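Local coordinates for YkuI protein (Bacillus subtilis, PDB 2BAS) that carries an EAL domain, the module generally assigned cyclic-di-GMP-specific phosphodiesterase activity, and probably takes part in signalling by this second messenger, at residues E50-G55 against L265-L270. Residues are numbered along the deposited sequence; the frame is centred on the assembly and turned at random.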
loop_
_atom_site.group_PDB
_atom_site.type_symbol
_atom_site.label_atom_id
_atom_site.label_comp_id
_atom_site.label_asym_id
_atom_site.label_seq_id
_atom_site.Cartn_x
_atom_site.Cartn_y
_atom_site.Cartn_z
ATOM N N GLU A 50 17.252 20.053 3.647
ATOM C CA GLU A 50 18.166 20.757 4.541
ATOM C C GLU A 50 17.946 19.982 5.825
ATOM O O GLU A 50 16.968 19.240 5.922
ATOM C CB GLU A 50 17.738 22.212 4.760
ATOM C CG GLU A 50 17.738 23.112 3.519
ATOM C CD GLU A 50 16.421 23.106 2.750
ATOM O OE1 GLU A 50 15.420 22.560 3.263
ATOM O OE2 GLU A 50 16.385 23.662 1.632
ATOM N N GLN A 51 18.818 20.113 6.813
ATOM C CA GLN A 51 18.533 19.423 8.063
ATOM C C GLN A 51 18.105 20.471 9.079
ATOM O O GLN A 51 18.761 20.641 10.110
ATOM C CB GLN A 51 19.720 18.594 8.581
ATOM C CG GLN A 51 20.839 18.286 7.599
ATOM C CD GLN A 51 20.386 17.625 6.313
ATOM O OE1 GLN A 51 19.627 16.656 6.322
ATOM N NE2 GLN A 51 20.871 18.146 5.194
ATOM N N LYS A 52 17.008 21.173 8.778
ATOM C CA LYS A 52 16.565 22.312 9.594
ATOM C C LYS A 52 15.102 22.298 10.038
ATOM O O LYS A 52 14.293 21.506 9.541
ATOM C CB LYS A 52 16.852 23.633 8.877
ATOM C CG LYS A 52 15.915 23.965 7.717
ATOM C CD LYS A 52 15.926 25.473 7.460
ATOM C CE LYS A 52 15.422 25.828 6.068
ATOM N NZ LYS A 52 15.651 27.274 5.786
ATOM N N VAL A 53 14.779 23.195 10.972
ATOM C CA VAL A 53 13.430 23.298 11.501
ATOM C C VAL A 53 12.508 23.964 10.463
ATOM O O VAL A 53 12.831 25.011 9.912
ATOM C CB VAL A 53 13.379 23.980 12.916
ATOM C CG1 VAL A 53 14.714 23.804 13.660
ATOM C CG2 VAL A 53 13.010 25.450 12.836
ATOM N N VAL A 54 11.380 23.320 10.181
ATOM C CA VAL A 54 10.418 23.804 9.185
ATOM C C VAL A 54 9.149 24.320 9.863
ATOM O O VAL A 54 8.339 25.017 9.244
ATOM C CB VAL A 54 10.058 22.697 8.169
ATOM C CG1 VAL A 54 11.236 22.416 7.265
ATOM C CG2 VAL A 54 9.623 21.424 8.878
ATOM N N GLY A 55 8.997 23.967 11.139
ATOM C CA GLY A 55 7.874 24.403 11.953
ATOM C C GLY A 55 7.937 23.845 13.363
ATOM O O GLY A 55 8.945 23.262 13.768
ATOM N N LEU A 265 13.967 27.640 18.606
ATOM C CA LEU A 265 15.381 27.329 18.524
ATOM C C LEU A 265 15.980 28.020 17.320
ATOM O O LEU A 265 15.254 28.574 16.494
ATOM C CB LEU A 265 15.552 25.816 18.357
ATOM C CG LEU A 265 14.862 24.891 19.362
ATOM C CD1 LEU A 265 14.939 23.472 18.881
ATOM C CD2 LEU A 265 15.488 25.028 20.753
ATOM N N GLU A 266 17.305 27.988 17.220
ATOM C CA GLU A 266 17.992 28.422 16.010
ATOM C C GLU A 266 17.555 27.465 14.899
ATOM O O GLU A 266 17.430 26.257 15.119
ATOM C CB GLU A 266 19.512 28.370 16.200
ATOM C CG GLU A 266 20.065 29.312 17.280
ATOM C CD GLU A 266 19.523 29.017 18.685
ATOM O OE1 GLU A 266 19.155 27.826 18.944
ATOM O OE2 GLU A 266 19.459 29.977 19.523
ATOM N N ARG A 267 17.302 27.997 13.710
ATOM C CA ARG A 267 16.776 27.173 12.630
ATOM C C ARG A 267 17.741 26.102 12.113
ATOM O O ARG A 267 17.316 25.108 11.514
ATOM C CB ARG A 267 16.175 28.040 11.528
ATOM C CG ARG A 267 14.880 28.690 12.008
ATOM C CD ARG A 267 13.972 29.127 10.890
ATOM N NE ARG A 267 13.545 28.011 10.057
ATOM C CZ ARG A 267 12.657 28.123 9.079
ATOM N NH1 ARG A 267 12.093 29.299 8.841
ATOM N NH2 ARG A 267 12.330 27.068 8.346
ATOM N N ASP A 268 19.032 26.304 12.380
ATOM C CA ASP A 268 20.081 25.346 12.047
ATOM C C ASP A 268 20.542 24.584 13.289
ATOM O O ASP A 268 21.615 23.975 13.285
ATOM C CB ASP A 268 21.287 26.075 11.438
ATOM C CG ASP A 268 20.952 26.797 10.144
ATOM O OD1 ASP A 268 19.934 26.260 9.386
ATOM O OD2 ASP A 268 21.728 27.899 9.881
ATOM N N VAL A 269 19.728 24.613 14.343
ATOM C CA VAL A 269 20.093 24.031 15.640
ATOM C C VAL A 269 20.720 22.639 15.548
ATOM O O VAL A 269 21.639 22.316 16.305
ATOM C CB VAL A 269 18.891 24.014 16.635
ATOM C CG1 VAL A 269 17.692 23.240 16.057
ATOM C CG2 VAL A 269 19.308 23.450 18.006
ATOM N N LEU A 270 20.243 21.836 14.599
ATOM C CA LEU A 270 20.626 20.436 14.536
ATOM C C LEU A 270 21.297 20.014 13.219
ATOM O O LEU A 270 21.641 18.841 13.054
ATOM C CB LEU A 270 19.383 19.584 14.813
ATOM C CG LEU A 270 19.502 18.500 15.887
ATOM C CD1 LEU A 270 19.885 19.106 17.248
ATOM C CD2 LEU A 270 18.196 17.729 15.997
#
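Q51 meets the loop 265-270 through its backbone, where Q51 O lies 4.1 Å from L270 C, while its side chain leads away to helix 271-311. K52, extended beyond CG, crosses R267 at a slant, K52 CD 4.0 Å from R267 NH2. Its NZ sits over one face of the guanidinium, 4.2 Å from R267 NH2, a pairing of like charges that D106, salt-bridged to R267 NH1, probably eases. V53 is bonded to R267 through both its backbone N and O. V53 N donates to the backbone O of R267 (3.2 Å) in a nearly straight bond, 164° at the hydrogen, and V53 O accepts from the side-chain NH2 of R267 at 2.6 Å, in the carbonyl plane though tilted from the guanidinium plane; R267 NE adds a weak bond to the same oxygen. A bend at chi3 (61°) brings the guanidinium of R267 back to V53 O. An alanine in place of R267 would probably leave V53 O without these side-chain donors and would remove the salt bridge to D106. The V53 methyls pack on the same loop, CG2 against R267 CG (3.8 Å) and CG1 against V269 CG1 (3.9 Å), where a type I turn runs from E266 to V269. The contact thus joins the start of strand 53-64, paired with strands 38-47 and 108-112 in the EAL domain, to the turn leading into helix 271-311, with L270 at its N-cap position; F46 of strand 38-47 packs against V53, V269 and L270.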